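PDB 4FZ4: uncharacterized protein conserved in bacteria from Streptococcus suis, which probably mediates attachment to host cells as a surface antigen of this pathogen, through an all-helical domain of the glycosaminoglycan-binding family. Local coordinates for residues A[90-93]-A[94-98]; A[99-102]-A[103-107]; A[36-39]-A[40-43]. All coordinates share one frame; numbering follows the deposited sequence.

Contact 1 of 3, residues A[90-93]-A[94-98]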
loop_
_atom_site.group_PDB
_atom_site.type_symbol
_atom_site.label_atom_id
_atom_site.label_comp_id
_atom_site.label_asym_id
_atom_site.label_seq_id
_atom_site.Cartn_x
_atom_site.Cartn_y
_atom_site.Cartn_z
ATOM N N ALA A 90 4.618 11.343 -3.864
ATOM C CA ALA A 90 3.900 12.436 -4.512
ATOM C C ALA A 90 4.224 13.713 -3.755
ATOM O O ALA A 90 4.575 14.730 -4.350
ATOM C CB ALA A 90 2.407 12.188 -4.473
ATOM N N GLU A 91 4.117 13.643 -2.430
ATOM C CA GLU A 91 4.387 14.791 -1.574
ATOM C C GLU A 91 5.840 15.223 -1.689
ATOM O O GLU A 91 6.136 16.415 -1.820
ATOM C CB GLU A 91 4.062 14.458 -0.114
ATOM C CG GLU A 91 3.726 15.682 0.718
ATOM C CD GLU A 91 2.368 16.277 0.363
ATOM O OE1 GLU A 91 1.970 16.217 -0.820
ATOM O OE2 GLU A 91 1.701 16.817 1.267
ATOM N N LEU A 92 6.751 14.254 -1.652
ATOM C CA LEU A 92 8.178 14.554 -1.763
ATOM C C LEU A 92 8.522 15.172 -3.114
ATOM O O LEU A 92 9.288 16.133 -3.187
ATOM C CB LEU A 92 9.000 13.284 -1.549
ATOM C CG LEU A 92 8.964 12.790 -0.098
ATOM C CD1 LEU A 92 9.670 11.454 -0.001
ATOM C CD2 LEU A 92 9.628 13.818 0.824
ATOM N N ARG A 93 7.950 14.626 -4.186
ATOM C CA ARG A 93 8.234 15.155 -5.515
ATOM C C ARG A 93 7.826 16.617 -5.647
ATOM O O ARG A 93 8.470 17.373 -6.369
ATOM C CB ARG A 93 7.539 14.318 -6.588
ATOM C CG ARG A 93 8.093 12.916 -6.699
ATOM C CD ARG A 93 7.349 12.132 -7.767
ATOM N NE ARG A 93 7.685 12.574 -9.120
ATOM C CZ ARG A 93 6.923 12.354 -10.187
ATOM N NH1 ARG A 93 5.773 11.703 -10.060
ATOM N NH2 ARG A 93 7.313 12.773 -11.384
ATOM N N LYS A 94 6.762 17.015 -4.955
ATOM C CA LYS A 94 6.307 18.403 -5.006
ATOM C C LYS A 94 7.217 19.316 -4.187
ATOM O O LYS A 94 7.386 20.483 -4.509
ATOM C CB LYS A 94 4.881 18.526 -4.476
ATOM C CG LYS A 94 3.854 17.780 -5.302
ATOM C CD LYS A 94 2.496 17.746 -4.612
ATOM C CE LYS A 94 1.577 16.731 -5.286
ATOM N NZ LYS A 94 0.511 16.231 -4.367
ATOM N N LYS A 95 7.801 18.774 -3.125
ATOM C CA LYS A 95 8.679 19.541 -2.247
ATOM C C LYS A 95 10.092 19.617 -2.821
ATOM O O LYS A 95 10.841 20.554 -2.542
ATOM C CB LYS A 95 8.696 18.885 -0.865
ATOM C CG LYS A 95 9.121 19.777 0.281
ATOM C CD LYS A 95 8.738 19.143 1.618
ATOM C CE LYS A 95 7.223 18.934 1.714
ATOM N NZ LYS A 95 6.804 18.292 2.989
ATOM N N TYR A 96 10.450 18.625 -3.629
ATOM C CA TYR A 96 11.768 18.580 -4.259
ATOM C C TYR A 96 11.606 18.229 -5.738
ATOM O O TYR A 96 12.117 17.213 -6.212
ATOM C CB TYR A 96 12.647 17.547 -3.550
ATOM C CG TYR A 96 12.763 17.800 -2.059
ATOM C CD1 TYR A 96 13.237 19.022 -1.575
ATOM C CD2 TYR A 96 12.371 16.833 -1.131
ATOM C CE1 TYR A 96 13.315 19.277 -0.207
ATOM C CE2 TYR A 96 12.446 17.078 0.242
ATOM C CZ TYR A 96 12.917 18.303 0.696
ATOM O OH TYR A 96 12.991 18.556 2.048
ATOM N N PRO A 97 10.888 19.082 -6.488
ATOM C CA PRO A 97 10.626 18.899 -7.919
ATOM C C PRO A 97 11.887 18.813 -8.771
ATOM O O PRO A 97 12.853 19.551 -8.557
ATOM C CB PRO A 97 9.784 20.120 -8.268
ATOM C CG PRO A 97 10.349 21.169 -7.357
ATOM C CD PRO A 97 10.436 20.415 -6.047
ATOM N N GLY A 98 11.870 17.909 -9.743
ATOM C CA GLY A 98 13.015 17.761 -10.615
ATOM C C GLY A 98 14.055 16.774 -10.132
ATOM O O GLY A 98 14.481 15.920 -10.907
#
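Leu92 and Tyr96 meet at the C-terminal end of helix 66-95, where the last helical turn gives way to a loop leading into the next helix. The firmer part is here: Tyr96 N donates to Leu92 O at 2.8 Å, almost in line with the carbonyl, and Tyr96 is also the first residue to leave helical backbone angles. One turn apart on the same flank, Leu92 CD2 lies 4.3 Å from Tyr96 CE2, and both side chains pack on Val145 of helix 123-152, a place that suits a branched aliphatic and a broad ring. The aliphatic CG of Lys95 rests over one face of that ring, toward its rim. Pro97 N lies near Arg93 O but, being a proline nitrogen, carries no hydrogen to give, so the i to i+4 ladder cannot continue there, which fits a proline just past the helix end. Arg93 itself reaches away to helix 100-110, its NE forming a salt bridge with Glu103. The other flank is looser. A chi1 of -64° directs the extended Lys94 chain back along the helix, past Ala90 O and toward Glu91, whose own chain is bent at chi2 (72°). The two side chains cross obliquely, long flexible groups fitting the solvent side, and the resulting ion pair is long and probably contributes little hold: Glu91 OE1 stands 3.8 Å from Lys94 NZ.

Contact 2 of 3, residues A[99-102]-A[103-107]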
loop_
_atom_site.group_PDB
_atom_site.type_symbol
_atom_site.label_atom_id
_atom_site.label_comp_id
_atom_site.label_asym_id
_atom_site.label_seq_id
_atom_site.Cartn_x
_atom_site.Cartn_y
_atom_site.Cartn_z
ATOM N N ASP A 99 14.463 16.885 -8.868
ATOM C CA ASP A 99 15.474 15.985 -8.311
ATOM C C ASP A 99 15.385 14.637 -9.001
ATOM O O ASP A 99 14.381 13.940 -8.885
ATOM C CB ASP A 99 15.279 15.784 -6.811
ATOM C CG ASP A 99 16.316 14.842 -6.220
ATOM O OD1 ASP A 99 17.471 15.264 -5.999
ATOM O OD2 ASP A 99 15.981 13.665 -5.996
ATOM N N ASN A 100 16.441 14.279 -9.717
ATOM C CA ASN A 100 16.481 13.032 -10.459
ATOM C C ASN A 100 16.271 11.777 -9.631
ATOM O O ASN A 100 15.356 11.001 -9.904
ATOM C CB ASN A 100 17.793 12.935 -11.235
ATOM C CG ASN A 100 17.800 13.818 -12.475
ATOM O OD1 ASN A 100 18.814 13.940 -13.161
ATOM N ND2 ASN A 100 16.659 14.433 -12.769
ATOM N N THR A 101 17.111 11.576 -8.622
ATOM C CA THR A 101 17.013 10.395 -7.775
ATOM C C THR A 101 15.567 10.016 -7.407
ATOM O O THR A 101 15.151 8.873 -7.609
ATOM C CB THR A 101 17.835 10.592 -6.505
ATOM O OG1 THR A 101 19.134 11.086 -6.866
ATOM C CG2 THR A 101 17.986 9.268 -5.751
ATOM N N ILE A 102 14.797 10.975 -6.901
ATOM C CA ILE A 102 13.410 10.706 -6.522
ATOM C C ILE A 102 12.573 10.257 -7.719
ATOM O O ILE A 102 11.830 9.269 -7.643
ATOM C CB ILE A 102 12.736 11.951 -5.898
ATOM C CG1 ILE A 102 13.534 12.434 -4.682
ATOM C CG2 ILE A 102 11.306 11.607 -5.486
ATOM C CD1 ILE A 102 12.955 13.680 -4.015
ATOM N N GLU A 103 12.697 10.988 -8.824
ATOM C CA GLU A 103 11.949 10.674 -10.034
ATOM C C GLU A 103 12.341 9.299 -10.569
ATOM O O GLU A 103 11.490 8.530 -11.006
ATOM C CB GLU A 103 12.220 11.725 -11.111
ATOM C CG GLU A 103 12.253 13.171 -10.619
ATOM C CD GLU A 103 10.995 13.590 -9.874
ATOM O OE1 GLU A 103 9.886 13.316 -10.383
ATOM O OE2 GLU A 103 11.119 14.205 -8.786
ATOM N N GLU A 104 13.633 8.994 -10.512
ATOM C CA GLU A 104 14.161 7.725 -11.006
ATOM C C GLU A 104 13.758 6.513 -10.169
ATOM O O GLU A 104 13.354 5.485 -10.723
ATOM C CB GLU A 104 15.688 7.796 -11.086
ATOM C CG GLU A 104 16.207 8.889 -12.005
ATOM C CD GLU A 104 17.666 9.220 -11.753
ATOM O OE1 GLU A 104 18.223 10.052 -12.501
ATOM O OE2 GLU A 104 18.252 8.655 -10.802
ATOM N N GLU A 105 13.886 6.620 -8.844
ATOM C CA GLU A 105 13.524 5.510 -7.966
ATOM C C GLU A 105 12.028 5.258 -8.140
ATOM O O GLU A 105 11.589 4.128 -8.340
ATOM C CB GLU A 105 13.838 5.854 -6.504
ATOM C CG GLU A 105 15.325 6.035 -6.192
ATOM C CD GLU A 105 16.066 4.728 -5.985
ATOM O OE1 GLU A 105 15.510 3.659 -6.313
ATOM O OE2 GLU A 105 17.217 4.771 -5.498
ATOM N N TYR A 106 11.256 6.331 -8.092
ATOM C CA TYR A 106 9.811 6.245 -8.249
ATOM C C TYR A 106 9.409 5.536 -9.547
ATOM O O TYR A 106 8.682 4.545 -9.521
ATOM C CB TYR A 106 9.214 7.651 -8.231
ATOM C CG TYR A 106 7.752 7.681 -8.592
ATOM C CD1 TYR A 106 6.808 7.028 -7.801
ATOM C CD2 TYR A 106 7.309 8.332 -9.741
ATOM C CE1 TYR A 106 5.468 7.018 -8.146
ATOM C CE2 TYR A 106 5.961 8.326 -10.096
ATOM C CZ TYR A 106 5.051 7.666 -9.296
ATOM O OH TYR A 106 3.722 7.636 -9.649
ATOM N N ASN A 107 9.889 6.049 -10.676
ATOM C CA ASN A 107 9.562 5.480 -11.981
ATOM C C ASN A 107 9.999 4.038 -12.143
ATOM O O ASN A 107 9.277 3.220 -12.704
ATOM C CB ASN A 107 10.188 6.315 -13.099
ATOM C CG ASN A 107 9.480 7.639 -13.299
ATOM O OD1 ASN A 107 9.955 8.500 -14.036
ATOM N ND2 ASN A 107 8.337 7.807 -12.649
#
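Asn100 and Glu104 are brought together by matching first torsions, -76° and -60°, which place each CG opposite its own carbonyl carbon; the glutamate then runs extended back along the first turn of helix 100-110. Its OE1 comes to 3.2 Å from Asn100 CB, the amide and carboxylate planes inclined by 33°. This is packing on an exposed flank; the Asn100 amide itself turns ND2 to Gly98 O in a weak hydrogen bond. Just before the helix, Asp99 is the N-cap: OD2 accepts from Ile102 N at 3.1 Å, nearly along the C-O axis, in a nearly straight bond. A short carboxylate suits the place, since it can reach back to an amide of the first turn and its charge should be favourable at the positive end of the helix dipole. The backbone ladder then takes over, Glu104 N to Asn100 O at 2.7 Å and Glu105 N to Thr101 O at 2.9 Å, while Thr101 CG2 lies 4.2 Å from Glu105 CG. The three acids Asp99, Glu103 and Glu105 find their strongest partners elsewhere, in Arg144, Arg93 and Arg140 respectively. These salt bridges tie the helix to both neighbours: Asp99 and Glu105 face helix 123-152, whereas Glu103 reaches helix 66-95, against which the buried Ile102 and Tyr106 also pack at Val89.

Contact 3 of 3, residues A[36-39]-A[40-43]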
loop_
_atom_site.group_PDB
_atom_site.type_symbol
_atom_site.label_atom_id
_atom_site.label_comp_id
_atom_site.label_asym_id
_atom_site.label_seq_id
_atom_site.Cartn_x
_atom_site.Cartn_y
_atom_site.Cartn_z
ATOM N N SER A 36 -3.141 8.839 -11.834
ATOM C CA SER A 36 -4.481 8.457 -12.255
ATOM C C SER A 36 -4.694 6.953 -12.199
ATOM O O SER A 36 -5.777 6.488 -11.832
ATOM C CB SER A 36 -4.738 8.968 -13.674
ATOM O OG SER A 36 -3.679 8.595 -14.545
ATOM N N TYR A 37 -3.666 6.191 -12.562
ATOM C CA TYR A 37 -3.775 4.742 -12.535
ATOM C C TYR A 37 -3.791 4.191 -11.096
ATOM O O TYR A 37 -4.644 3.376 -10.749
ATOM C CB TYR A 37 -2.635 4.115 -13.340
ATOM C CG TYR A 37 -2.726 2.606 -13.414
ATOM C CD1 TYR A 37 -2.203 1.810 -12.403
ATOM C CD2 TYR A 37 -3.361 1.982 -14.479
ATOM C CE1 TYR A 37 -2.304 0.425 -12.447
ATOM C CE2 TYR A 37 -3.473 0.596 -14.534
ATOM C CZ TYR A 37 -2.936 -0.175 -13.515
ATOM O OH TYR A 37 -3.000 -1.543 -13.582
ATOM N N GLN A 38 -2.850 4.632 -10.266
ATOM C CA GLN A 38 -2.800 4.185 -8.870
ATOM C C GLN A 38 -4.072 4.609 -8.138
ATOM O O GLN A 38 -4.602 3.867 -7.315
ATOM C CB GLN A 38 -1.578 4.784 -8.158
ATOM C CG GLN A 38 -1.610 4.650 -6.626
ATOM C CD GLN A 38 -1.543 3.210 -6.138
ATOM O OE1 GLN A 38 -1.718 2.932 -4.945
ATOM N NE2 GLN A 38 -1.288 2.288 -7.055
ATOM N N LYS A 39 -4.559 5.808 -8.450
ATOM C CA LYS A 39 -5.769 6.339 -7.829
ATOM C C LYS A 39 -6.950 5.386 -8.017
ATOM O O LYS A 39 -7.586 4.974 -7.045
ATOM C CB LYS A 39 -6.102 7.706 -8.434
ATOM C CG LYS A 39 -7.324 8.373 -7.835
ATOM C CD LYS A 39 -7.673 9.650 -8.576
ATOM C CE LYS A 39 -8.978 10.232 -8.060
ATOM N NZ LYS A 39 -10.105 9.258 -8.169
ATOM N N ALA A 40 -7.235 5.031 -9.267
ATOM C CA ALA A 40 -8.342 4.128 -9.566
ATOM C C ALA A 40 -8.041 2.725 -9.074
ATOM O O ALA A 40 -8.949 1.973 -8.714
ATOM C CB ALA A 40 -8.617 4.104 -11.066
ATOM N N LEU A 41 -6.762 2.363 -9.062
ATOM C CA LEU A 41 -6.373 1.036 -8.595
ATOM C C LEU A 41 -6.629 0.957 -7.089
ATOM O O LEU A 41 -7.278 0.032 -6.601
ATOM C CB LEU A 41 -4.895 0.782 -8.900
ATOM C CG LEU A 41 -4.455 -0.674 -8.791
ATOM C CD1 LEU A 41 -5.325 -1.522 -9.712
ATOM C CD2 LEU A 41 -2.977 -0.798 -9.160
ATOM N N TRP A 42 -6.129 1.946 -6.358
ATOM C CA TRP A 42 -6.332 1.987 -4.918
ATOM C C TRP A 42 -7.830 2.002 -4.590
ATOM O O TRP A 42 -8.281 1.334 -3.658
ATOM C CB TRP A 42 -5.661 3.230 -4.323
ATOM C CG TRP A 42 -6.049 3.451 -2.896
ATOM C CD1 TRP A 42 -6.627 4.570 -2.368
ATOM C CD2 TRP A 42 -5.943 2.507 -1.824
ATOM N NE1 TRP A 42 -6.893 4.378 -1.034
ATOM C CE2 TRP A 42 -6.484 3.119 -0.674
ATOM C CE3 TRP A 42 -5.445 1.202 -1.726
ATOM C CZ2 TRP A 42 -6.545 2.474 0.567
ATOM C CZ3 TRP A 42 -5.501 0.555 -0.491
ATOM C CH2 TRP A 42 -6.051 1.194 0.641
ATOM N N GLU A 43 -8.591 2.772 -5.363
ATOM C CA GLU A 43 -10.037 2.890 -5.175
ATOM C C GLU A 43 -10.679 1.512 -5.163
ATOM O O GLU A 43 -11.582 1.242 -4.372
ATOM C CB GLU A 43 -10.650 3.708 -6.315
ATOM C CG GLU A 43 -11.566 4.820 -5.881
ATOM C CD GLU A 43 -10.922 6.182 -6.019
ATOM O OE1 GLU A 43 -9.939 6.448 -5.295
ATOM O OE2 GLU A 43 -11.392 6.982 -6.860
#
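Lys39 and Glu43 form an i to i+4 salt bridge on the surface of helix 36-55, Lys39 NZ standing 2.9 Å from Glu43 OE2. The two side chains lie side by side and point the same way. The ammonium meets the carboxylate on the syn side of OE2, 17° out of its plane. The lysine stays extended as far as CE and turns only at chi4 (-57°), which swings NZ onto the acid; a long basic chain suits this place, since it can follow the helix surface before ending in its charge. On another flank Tyr37 and Leu41, also one turn apart, cross at a slant, Tyr37 CE1 touching Leu41 CD2 at 3.6 Å. The tyrosine ring offers carbon to the leucine while its OH hydrogen-bonds to Ser117, so one residue serves both an apolar and a polar neighbour.

Behind these pairs, backbone bonds hold the spacing of one turn: Leu41 N reaches Tyr37 O at 2.9 Å, Trp42 N reaches Gln38 O at 2.6 Å, and Glu43 N reaches Lys39 O at 2.9 Å. At the start of the helix, Ser36 OG is hydrogen-bonded to Gln33 O in the preceding loop, a link for which a small hydroxyl is well suited. Trp42, with chi1 170°, sends its large indole away from the segment and into the interior. There it packs on Leu20 and Leu23 of helix 3-23 and on Glu83 and Arg87 of helix 66-95, while buried Gln38 also lies against Glu83 and Ile86, so this side of helix 36-55 packs against both helices.

Overall arrangement
Along the chain, contact 3 comes first, in helix 36-55; contact 1 follows at the end of helix 66-95, and contact 2 at the start of helix 100-110. Contacts 1 and 2 therefore flank one short connection, their centres about 10 Å apart, and they touch directly, Arg93 CG packing on Ile102 CG2. Contact 3 stands apart, its centre about 19 Å from that of contact 1 and about 20 Å from that of contact 2, touching neither. Helix 66-95 links the two regions, and helix 123-152 packs beside contacts 1 and 2. All three belong to one helical domain without strands, consistent with a GAG-binding module.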